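Local coordinates for protein prophenoloxidase b (Marsupenaeus japonicus, PDB 3WKY) that is the zymogen of a type 3 copper phenoloxidase, which once activated probably hydroxylates monophenols and oxidises o-diphenols at a dinuclear copper centre, at residues V245-Q256 / V392-N402; L359-S367 / S378-A387. All blocks are in the same frame, centred on the assembly; numbering follows the deposited sequence.

Contact 1. Residues V245-Q256 / V392-N402; sequences VKAFEDWRIPVQ and VFFRWHKFIDN. With CUO (Cu2-o2 cluster), chain J.
W251 packs its six-membered ring against W396 and F399, forming an aromatic cluster at the tight end of this contact. Its edge is turned to the face of F399, with ring centroids 5.3 Å apart and planes at 83°. The W251 and W396 rings meet obliquely instead, W251 CZ2 lying 3.6 Å from W396 CZ3. The indole of W251 is held in place by its own segment, because NE1 donates to F248 O in the indole plane. Beside this cluster, R395 lies along the loop 245-256. Its chain bends at chi3 (58°), which brings R395 NE against K246 O at 2.8 Å. That bond is nearly straight and in the guanidinium plane. R395 NH2 makes a longer bond to A247 O, 3.1 Å, from above the carbonyl plane. One guanidinium face rests on F248 CB. F248 N returns a bond to R395 O, which also accepts the helical bond from F399 N on the opposite face of its plane. A247 CB sits close on the helix, 3.5 Å from F399 N. The solvent side is looser and polar. There N402 ND2 donates to E249 OE2 at 2.8 Å, meeting it from above the carboxylate plane. A water joins V245 O to K398 NZ, and the K246 side chain leads away from the helix. Helix 391-409 also supplies H397 to the type 3 copper site of the hemocyanin-family copper domain, with H397 NE2 2.2 Å from copper CU2. Helix 294-310 also touches W251 and F399, helix 218-239 packs on F393 and F394, and L364 of helix 356-365 touches V255, V392 and W396.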
loop_
_atom_site.group_PDB
_atom_site.type_symbol
_atom_site.label_atom_id
_atom_site.label_comp_id
_atom_site.label_asym_id
_atom_site.label_seq_id
_atom_site.Cartn_x
_atom_site.Cartn_y
_atom_site.Cartn_z
ATOM N N VAL A 245 1.346 26.941 6.411
ATOM C CA VAL A 245 1.123 25.659 7.089
ATOM C C VAL A 245 -0.102 24.909 6.540
ATOM O O VAL A 245 -1.117 25.509 6.174
ATOM C CB VAL A 245 1.002 25.859 8.615
ATOM C CG1 VAL A 245 -0.256 26.660 8.966
ATOM C CG2 VAL A 245 1.012 24.524 9.331
ATOM N N LYS A 246 0.022 23.586 6.465
ATOM C CA LYS A 246 -1.061 22.737 5.995
ATOM C C LYS A 246 -1.749 22.062 7.171
ATOM O O LYS A 246 -1.087 21.521 8.059
ATOM C CB LYS A 246 -0.510 21.684 5.031
ATOM C CG LYS A 246 0.057 22.287 3.757
ATOM C CD LYS A 246 0.977 21.316 3.034
ATOM C CE LYS A 246 1.707 22.009 1.886
ATOM N NZ LYS A 246 2.694 21.116 1.225
ATOM N N ALA A 247 -3.081 22.093 7.175
ATOM C CA ALA A 247 -3.847 21.491 8.259
ATOM C C ALA A 247 -3.547 19.998 8.326
ATOM O O ALA A 247 -3.351 19.348 7.297
ATOM C CB ALA A 247 -5.321 21.693 8.034
ATOM N N PHE A 248 -3.515 19.465 9.535
ATOM C CA PHE A 248 -3.457 18.012 9.704
ATOM C C PHE A 248 -4.902 17.545 9.864
ATOM O O PHE A 248 -5.456 17.580 10.972
ATOM C CB PHE A 248 -2.604 17.629 10.904
ATOM C CG PHE A 248 -2.515 16.130 11.119
ATOM C CD1 PHE A 248 -2.078 15.296 10.103
ATOM C CD2 PHE A 248 -2.886 15.569 12.326
ATOM C CE1 PHE A 248 -2.003 13.900 10.302
ATOM C CE2 PHE A 248 -2.816 14.186 12.524
ATOM C CZ PHE A 248 -2.383 13.362 11.504
ATOM N N GLU A 249 -5.496 17.113 8.747
ATOM C CA GLU A 249 -6.925 16.796 8.682
ATOM C C GLU A 249 -7.232 15.362 8.303
ATOM O O GLU A 249 -8.243 14.806 8.736
ATOM C CB GLU A 249 -7.621 17.720 7.686
ATOM C CG GLU A 249 -7.798 19.081 8.247
ATOM C CD GLU A 249 -8.537 20.015 7.315
ATOM O OE1 GLU A 249 -8.634 19.730 6.094
ATOM O OE2 GLU A 249 -9.011 21.041 7.832
ATOM N N ASP A 250 -6.372 14.766 7.485
ATOM C CA ASP A 250 -6.544 13.354 7.128
ATOM C C ASP A 250 -5.699 12.559 8.100
ATOM O O ASP A 250 -4.488 12.426 7.930
ATOM C CB ASP A 250 -6.104 13.092 5.684
ATOM C CG ASP A 250 -6.322 11.653 5.254
ATOM O OD1 ASP A 250 -6.521 10.773 6.122
ATOM O OD2 ASP A 250 -6.286 11.396 4.035
ATOM N N TRP A 251 -6.348 12.026 9.125
ATOM C CA TRP A 251 -5.617 11.472 10.256
ATOM C C TRP A 251 -5.113 10.054 9.988
ATOM O O TRP A 251 -4.558 9.401 10.878
ATOM C CB TRP A 251 -6.477 11.554 11.521
ATOM C CG TRP A 251 -6.812 12.985 11.865
ATOM C CD1 TRP A 251 -6.105 14.101 11.501
ATOM C CD2 TRP A 251 -7.949 13.456 12.612
ATOM N NE1 TRP A 251 -6.732 15.229 11.980
ATOM C CE2 TRP A 251 -7.862 14.860 12.667
ATOM C CE3 TRP A 251 -9.028 12.821 13.243
ATOM C CZ2 TRP A 251 -8.811 15.648 13.338
ATOM C CZ3 TRP A 251 -9.975 13.602 13.904
ATOM C CH2 TRP A 251 -9.861 15.001 13.940
ATOM N N ARG A 252 -5.275 9.599 8.750
ATOM C CA ARG A 252 -4.730 8.288 8.426
ATOM C C ARG A 252 -3.342 8.420 7.781
ATOM O O ARG A 252 -2.654 7.425 7.575
ATOM C CB ARG A 252 -5.718 7.475 7.576
ATOM C CG ARG A 252 -6.836 6.790 8.399
ATOM C CD ARG A 252 -7.704 7.771 9.209
ATOM N NE ARG A 252 -8.512 7.116 10.240
ATOM C CZ ARG A 252 -9.639 6.445 9.999
ATOM N NH1 ARG A 252 -10.081 6.335 8.752
ATOM N NH2 ARG A 252 -10.325 5.878 10.995
ATOM N N ILE A 253 -2.930 9.656 7.517
ATOM C CA ILE A 253 -1.621 9.991 6.948
ATOM C C ILE A 253 -0.674 10.263 8.121
ATOM O O ILE A 253 -1.028 11.019 9.022
ATOM C CB ILE A 253 -1.720 11.294 6.080
ATOM C CG1 ILE A 253 -2.719 11.126 4.932
ATOM C CG2 ILE A 253 -0.361 11.706 5.531
ATOM C CD1 ILE A 253 -2.827 12.356 4.017
ATOM N N PRO A 254 0.527 9.650 8.125
ATOM C CA PRO A 254 1.462 9.947 9.229
ATOM C C PRO A 254 1.866 11.421 9.247
ATOM O O PRO A 254 1.895 12.072 8.202
ATOM C CB PRO A 254 2.685 9.069 8.919
ATOM C CG PRO A 254 2.575 8.748 7.450
ATOM C CD PRO A 254 1.103 8.728 7.128
ATOM N N VAL A 255 2.160 11.941 10.436
ATOM C CA VAL A 255 2.619 13.322 10.575
ATOM C C VAL A 255 4.029 13.380 10.029
ATOM O O VAL A 255 4.945 12.793 10.602
ATOM C CB VAL A 255 2.605 13.764 12.056
ATOM C CG1 VAL A 255 3.222 15.166 12.212
ATOM C CG2 VAL A 255 1.165 13.726 12.605
ATOM N N GLN A 256 4.205 14.065 8.906
ATOM C CA GLN A 256 5.493 14.049 8.210
ATOM C C GLN A 256 6.644 14.594 9.073
ATOM O O GLN A 256 7.698 13.967 9.195
ATOM C CB GLN A 256 5.386 14.842 6.901
ATOM C CG GLN A 256 6.710 15.086 6.192
ATOM C CD GLN A 256 6.529 15.883 4.900
ATOM O OE1 GLN A 256 5.510 15.766 4.221
ATOM N NE2 GLN A 256 7.516 16.702 4.567
ATOM N N VAL A 392 3.973 20.723 14.650
ATOM C CA VAL A 392 2.649 20.130 14.520
ATOM C C VAL A 392 1.580 20.928 15.266
ATOM O O VAL A 392 0.392 20.791 14.973
ATOM C CB VAL A 392 2.618 18.640 14.936
ATOM C CG1 VAL A 392 2.406 18.485 16.457
ATOM C CG2 VAL A 392 1.515 17.916 14.181
ATOM N N PHE A 393 1.990 21.763 16.220
ATOM C CA PHE A 393 1.030 22.673 16.858
ATOM C C PHE A 393 0.260 23.456 15.802
ATOM O O PHE A 393 -0.978 23.629 15.879
ATOM C CB PHE A 393 1.746 23.665 17.779
ATOM C CG PHE A 393 0.812 24.657 18.423
ATOM C CD1 PHE A 393 0.180 24.353 19.621
ATOM C CD2 PHE A 393 0.536 25.878 17.804
ATOM C CE1 PHE A 393 -0.705 25.265 20.208
ATOM C CE2 PHE A 393 -0.347 26.801 18.375
ATOM C CZ PHE A 393 -0.974 26.489 19.583
ATOM N N PHE A 394 0.994 23.955 14.820
ATOM C CA PHE A 394 0.377 24.829 13.834
ATOM C C PHE A 394 -0.385 24.047 12.771
ATOM O O PHE A 394 -1.341 24.550 12.193
ATOM C CB PHE A 394 1.409 25.796 13.258
ATOM C CG PHE A 394 1.886 26.799 14.267
ATOM C CD1 PHE A 394 1.215 28.012 14.429
ATOM C CD2 PHE A 394 2.969 26.512 15.094
ATOM C CE1 PHE A 394 1.631 28.933 15.396
ATOM C CE2 PHE A 394 3.393 27.419 16.057
ATOM C CZ PHE A 394 2.728 28.641 16.198
ATOM N N ARG A 395 0.002 22.798 12.538
ATOM C CA ARG A 395 -0.802 21.964 11.664
ATOM C C ARG A 395 -2.126 21.623 12.353
ATOM O O ARG A 395 -3.180 21.603 11.714
ATOM C CB ARG A 395 -0.033 20.679 11.282
ATOM C CG ARG A 395 1.271 20.946 10.500
ATOM C CD ARG A 395 1.676 19.706 9.660
ATOM N NE ARG A 395 0.597 19.368 8.726
ATOM C CZ ARG A 395 0.392 18.163 8.204
ATOM N NH1 ARG A 395 1.186 17.142 8.527
ATOM N NH2 ARG A 395 -0.628 17.973 7.370
ATOM N N TRP A 396 -2.069 21.347 13.655
ATOM C CA TRP A 396 -3.280 21.055 14.412
ATOM C C TRP A 396 -4.172 22.298 14.466
ATOM O O TRP A 396 -5.387 22.224 14.259
ATOM C CB TRP A 396 -2.923 20.570 15.824
ATOM C CG TRP A 396 -4.114 20.112 16.610
ATOM C CD1 TRP A 396 -4.578 20.648 17.788
ATOM C CD2 TRP A 396 -5.016 19.037 16.274
ATOM N NE1 TRP A 396 -5.698 19.963 18.209
ATOM C CE2 TRP A 396 -5.990 18.975 17.303
ATOM C CE3 TRP A 396 -5.082 18.113 15.220
ATOM C CZ2 TRP A 396 -7.045 18.045 17.289
ATOM C CZ3 TRP A 396 -6.126 17.166 15.217
ATOM C CH2 TRP A 396 -7.085 17.138 16.252
ATOM N N HIS A 397 -3.569 23.450 14.713
ATOM C CA HIS A 397 -4.367 24.672 14.775
ATOM C C HIS A 397 -4.839 25.212 13.447
ATOM O O HIS A 397 -5.833 25.938 13.397
ATOM C CB HIS A 397 -3.721 25.744 15.658
ATOM C CG HIS A 397 -4.096 25.555 17.079
ATOM N ND1 HIS A 397 -5.306 25.978 17.576
ATOM C CD2 HIS A 397 -3.511 24.828 18.061
ATOM C CE1 HIS A 397 -5.425 25.583 18.833
ATOM N NE2 HIS A 397 -4.349 24.886 19.142
ATOM N N LYS A 398 -4.147 24.859 12.368
ATOM C CA LYS A 398 -4.693 25.159 11.052
ATOM C C LYS A 398 -5.954 24.311 10.821
ATOM O O LYS A 398 -6.934 24.806 10.278
ATOM C CB LYS A 398 -3.656 24.948 9.939
ATOM C CG LYS A 398 -4.185 25.300 8.542
ATOM C CD LYS A 398 -4.392 26.830 8.378
ATOM C CE LYS A 398 -4.983 27.130 7.009
ATOM N NZ LYS A 398 -4.940 28.601 6.691
ATOM N N PHE A 399 -5.943 23.045 11.240
ATOM C CA PHE A 399 -7.171 22.240 11.178
ATOM C C PHE A 399 -8.286 22.898 11.993
ATOM O O PHE A 399 -9.422 23.051 11.523
ATOM C CB PHE A 399 -6.929 20.811 11.689
ATOM C CG PHE A 399 -8.183 20.130 12.192
ATOM C CD1 PHE A 399 -9.221 19.828 11.324
ATOM C CD2 PHE A 399 -8.315 19.793 13.534
ATOM C CE1 PHE A 399 -10.392 19.215 11.786
ATOM C CE2 PHE A 399 -9.460 19.180 14.003
ATOM C CZ PHE A 399 -10.505 18.890 13.135
ATOM N N ILE A 400 -7.956 23.280 13.221
ATOM C CA ILE A 400 -8.933 23.921 14.095
ATOM C C ILE A 400 -9.450 25.217 13.462
ATOM O O ILE A 400 -10.667 25.468 13.437
ATOM C CB ILE A 400 -8.334 24.171 15.502
ATOM C CG1 ILE A 400 -8.069 22.823 16.200
ATOM C CG2 ILE A 400 -9.278 25.019 16.350
ATOM C CD1 ILE A 400 -9.338 21.974 16.410
ATOM N N ASP A 401 -8.550 26.019 12.904
ATOM C CA ASP A 401 -8.995 27.271 12.286
ATOM C C ASP A 401 -9.869 26.982 11.059
ATOM O O ASP A 401 -10.795 27.742 10.744
ATOM C CB ASP A 401 -7.808 28.143 11.894
ATOM C CG ASP A 401 -8.220 29.571 11.578
ATOM O OD1 ASP A 401 -8.688 30.270 12.502
ATOM O OD2 ASP A 401 -8.090 29.996 10.414
ATOM N N ASN A 402 -9.561 25.893 10.357
ATOM C CA ASN A 402 -10.385 25.462 9.228
ATOM C C ASN A 402 -11.813 25.140 9.643
ATOM O O ASN A 402 -12.751 25.411 8.891
ATOM C CB ASN A 402 -9.772 24.223 8.528
ATOM C CG ASN A 402 -8.616 24.573 7.613
ATOM O OD1 ASN A 402 -8.369 25.752 7.310
ATOM N ND2 ASN A 402 -7.909 23.537 7.136
HETATM CU CU1 CUO J . -3.794 27.064 22.656
HETATM CU CU2 CUO J . -4.335 23.873 21.076
HETATM O O1 CUO J . -4.634 25.262 22.459
HETATM O O2 CUO J . -3.002 24.970 22.408
HETATM O O HOH W 1 -2.097 28.005 5.864
HETATM O O HOH W 2 -5.050 23.733 5.154
#

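Contact 2. Residues L359-S367 / S378-A387. With CUO (Cu2-o2 cluster), chain J.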
loop_
_atom_site.group_PDB
_atom_site.type_symbol
_atom_site.label_atom_id
_atom_site.label_comp_id
_atom_site.label_asym_id
_atom_site.label_seq_id
_atom_site.Cartn_x
_atom_site.Cartn_y
_atom_site.Cartn_z
ATOM N N LEU A 359 -8.130 16.689 23.125
ATOM C CA LEU A 359 -7.641 15.316 23.008
ATOM C C LEU A 359 -6.624 15.206 21.884
ATOM O O LEU A 359 -5.665 14.439 21.981
ATOM C CB LEU A 359 -8.781 14.317 22.838
ATOM C CG LEU A 359 -9.356 13.879 24.191
ATOM C CD1 LEU A 359 -10.712 13.209 24.021
ATOM C CD2 LEU A 359 -8.380 12.933 24.904
ATOM N N GLY A 360 -6.809 16.002 20.838
ATOM C CA GLY A 360 -5.868 16.014 19.728
ATOM C C GLY A 360 -4.471 16.366 20.194
ATOM O O GLY A 360 -3.497 15.801 19.716
ATOM N N HIS A 361 -4.356 17.318 21.121
ATOM C CA HIS A 361 -3.050 17.620 21.710
ATOM C C HIS A 361 -2.439 16.393 22.363
ATOM O O HIS A 361 -1.234 16.128 22.231
ATOM C CB HIS A 361 -3.184 18.679 22.786
ATOM C CG HIS A 361 -3.077 20.068 22.257
ATOM N ND1 HIS A 361 -1.877 20.735 22.183
ATOM C CD2 HIS A 361 -4.017 20.906 21.763
ATOM C CE1 HIS A 361 -2.079 21.939 21.672
ATOM N NE2 HIS A 361 -3.363 22.052 21.403
ATOM N N ASP A 362 -3.265 15.667 23.099
ATOM C CA ASP A 362 -2.790 14.479 23.787
ATOM C C ASP A 362 -2.477 13.305 22.844
ATOM O O ASP A 362 -1.527 12.558 23.081
ATOM C CB ASP A 362 -3.791 14.063 24.870
ATOM C CG ASP A 362 -3.771 15.008 26.070
ATOM O OD1 ASP A 362 -2.755 15.716 26.256
ATOM O OD2 ASP A 362 -4.768 15.043 26.821
ATOM N N PHE A 363 -3.274 13.126 21.795
ATOM C CA PHE A 363 -2.925 12.128 20.776
ATOM C C PHE A 363 -1.564 12.444 20.159
ATOM O O PHE A 363 -0.736 11.558 19.989
ATOM C CB PHE A 363 -3.956 12.108 19.648
ATOM C CG PHE A 363 -5.173 11.259 19.916
ATOM C CD1 PHE A 363 -6.014 11.519 20.995
ATOM C CD2 PHE A 363 -5.505 10.225 19.047
ATOM C CE1 PHE A 363 -7.150 10.752 21.210
ATOM C CE2 PHE A 363 -6.653 9.458 19.252
ATOM C CZ PHE A 363 -7.470 9.717 20.336
ATOM N N LEU A 364 -1.338 13.702 19.792
ATOM C CA LEU A 364 -0.068 14.064 19.167
ATOM C C LEU A 364 1.064 13.946 20.194
ATOM O O LEU A 364 2.152 13.452 19.887
ATOM C CB LEU A 364 -0.149 15.479 18.556
ATOM C CG LEU A 364 -1.051 15.558 17.320
ATOM C CD1 LEU A 364 -1.416 17.028 16.976
ATOM C CD2 LEU A 364 -0.409 14.888 16.103
ATOM N N GLY A 365 0.797 14.375 21.428
ATOM C CA GLY A 365 1.820 14.362 22.458
ATOM C C GLY A 365 2.203 12.949 22.891
ATOM O O GLY A 365 3.291 12.741 23.431
ATOM N N GLN A 366 1.329 11.974 22.654
ATOM C CA GLN A 366 1.612 10.592 23.073
ATOM C C GLN A 366 1.882 9.662 21.897
ATOM O O GLN A 366 2.000 8.439 22.070
ATOM C CB GLN A 366 0.449 10.023 23.888
ATOM C CG GLN A 366 0.151 10.769 25.186
ATOM C CD GLN A 366 1.235 10.610 26.241
ATOM O OE1 GLN A 366 2.245 9.938 26.029
ATOM N NE2 GLN A 366 1.024 11.238 27.392
ATOM N N SER A 367 1.994 10.231 20.701
ATOM C CA SER A 367 2.111 9.421 19.482
ATOM C C SER A 367 3.408 8.607 19.346
ATOM O O SER A 367 3.485 7.685 18.525
ATOM C CB SER A 367 1.860 10.278 18.231
ATOM O OG SER A 367 2.820 11.314 18.106
ATOM N N SER A 378 5.263 12.478 28.171
ATOM C CA SER A 378 4.520 13.058 27.050
ATOM C C SER A 378 5.417 13.991 26.234
ATOM O O SER A 378 6.456 14.455 26.720
ATOM C CB SER A 378 3.302 13.823 27.560
ATOM O OG SER A 378 2.772 14.690 26.563
ATOM N N GLY A 379 5.038 14.249 24.985
ATOM C CA GLY A 379 5.752 15.229 24.180
ATOM C C GLY A 379 5.232 16.624 24.511
ATOM O O GLY A 379 4.272 16.755 25.276
ATOM N N VAL A 380 5.858 17.656 23.945
ATOM C CA VAL A 380 5.519 19.045 24.289
ATOM C C VAL A 380 4.103 19.493 23.918
ATOM O O VAL A 380 3.598 20.479 24.473
ATOM C CB VAL A 380 6.548 20.058 23.735
ATOM C CG1 VAL A 380 7.922 19.809 24.354
ATOM C CG2 VAL A 380 6.619 20.012 22.190
ATOM N N MET A 381 3.445 18.786 23.003
ATOM C CA MET A 381 2.056 19.131 22.656
ATOM C C MET A 381 1.106 18.942 23.837
ATOM O O MET A 381 -0.007 19.463 23.826
ATOM C CB MET A 381 1.554 18.312 21.459
ATOM C CG MET A 381 2.002 18.880 20.124
ATOM S SD MET A 381 1.200 20.467 19.744
ATOM C CE MET A 381 -0.434 19.926 19.254
ATOM N N GLY A 382 1.556 18.203 24.851
ATOM C CA GLY A 382 0.743 17.953 26.033
ATOM C C GLY A 382 0.692 19.091 27.064
ATOM O O GLY A 382 -0.036 18.984 28.050
ATOM N N ALA A 383 1.436 20.175 26.846
ATOM C CA ALA A 383 1.519 21.245 27.860
ATOM C C ALA A 383 1.414 22.622 27.227
ATOM O O ALA A 383 2.024 22.860 26.190
ATOM C CB ALA A 383 2.827 21.129 28.628
ATOM N N VAL A 384 0.676 23.542 27.854
ATOM C CA VAL A 384 0.437 24.838 27.209
ATOM C C VAL A 384 1.669 25.713 27.113
ATOM O O VAL A 384 1.766 26.552 26.216
ATOM C CB VAL A 384 -0.733 25.644 27.855
ATOM C CG1 VAL A 384 -2.071 24.984 27.543
ATOM C CG2 VAL A 384 -0.545 25.769 29.362
ATOM N N GLU A 385 2.607 25.545 28.036
ATOM C CA GLU A 385 3.788 26.398 28.009
ATOM C C GLU A 385 4.845 25.901 27.029
ATOM O O GLU A 385 5.835 26.597 26.791
ATOM C CB GLU A 385 4.375 26.600 29.420
ATOM C CG GLU A 385 5.077 25.378 30.027
ATOM C CD GLU A 385 4.134 24.323 30.589
ATOM O OE1 GLU A 385 2.908 24.346 30.327
ATOM O OE2 GLU A 385 4.632 23.442 31.316
ATOM N N THR A 386 4.631 24.718 26.441
ATOM C CA THR A 386 5.604 24.165 25.489
ATOM C C THR A 386 5.056 23.801 24.094
ATOM O O THR A 386 5.837 23.601 23.166
ATOM C CB THR A 386 6.278 22.879 26.046
ATOM O OG1 THR A 386 5.269 21.919 26.385
ATOM C CG2 THR A 386 7.147 23.188 27.282
ATOM N N ALA A 387 3.737 23.691 23.950
ATOM C CA ALA A 387 3.151 23.122 22.724
ATOM C C ALA A 387 3.458 23.916 21.458
ATOM O O ALA A 387 3.673 23.334 20.392
ATOM C CB ALA A 387 1.642 22.922 22.876
HETATM CU CU1 CUO J . -3.794 27.064 22.656
HETATM CU CU2 CUO J . -4.335 23.873 21.076
HETATM O O1 CUO J . -4.634 25.262 22.459
HETATM O O2 CUO J . -3.002 24.970 22.408
HETATM O O HOH W 3 -2.372 17.615 28.206
HETATM O O HOH W 4 -0.073 14.504 26.050
#
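H361 meets M381 in two ways while H361 NE2 binds copper CU2 at 2.1 Å. H361 ND1 donates to M381 O at 2.8 Å, on a lone pair in the carbonyl plane, with an N-H...O angle of 147°. M381 CE lies over one face of the imidazole, 3.4 Å from H361 ND1. The methionine chain reaches there by bending at chi2 (-69°) and chi3 (-76°). A387 CB sits at the ring edge. L364 lies beside M381, pointing the same way, with L364 CD1 3.8 Å from M381 CE. Further out, the backbones close up at two glycines, G365 and G379, whose CA atoms are 4.4 Å apart. G379 N donates to G365 O at 2.8 Å, joining the last turn of helix 356-365 to the loop. Two waters then link D362 OD1 to G382 O and to S378 OG. Around the site, F72 stacks on H361. With NE2 on the metal and ND1 given to a carbonyl, both imidazole nitrogens are engaged. Together with the copper bond, this second-shell bond should limit rotation of the ring, and it would be expected to make the imidazole a somewhat stronger donor to copper.

In the fold
Contacts 1 and 2 bring two ligands to one copper of the Cu2-O2 cluster: H397 from helix 391-409 and H361 from helix 356-365. H357 completes the protein ligands of that copper. The two helices follow each other in the chain, and the loop that joins them includes 378-387. The contact centres are about 14 Å apart, yet the contacts touch directly. W396 CZ2 packs 3.4 Å from G360 CA. F393 CB is 3.3 Å from A387 O, and V392 CG1 is 3.7 Å from M381 CG. F393 also approaches the bound oxygen, with F393 CE1 3.2 Å from O2 of the cluster.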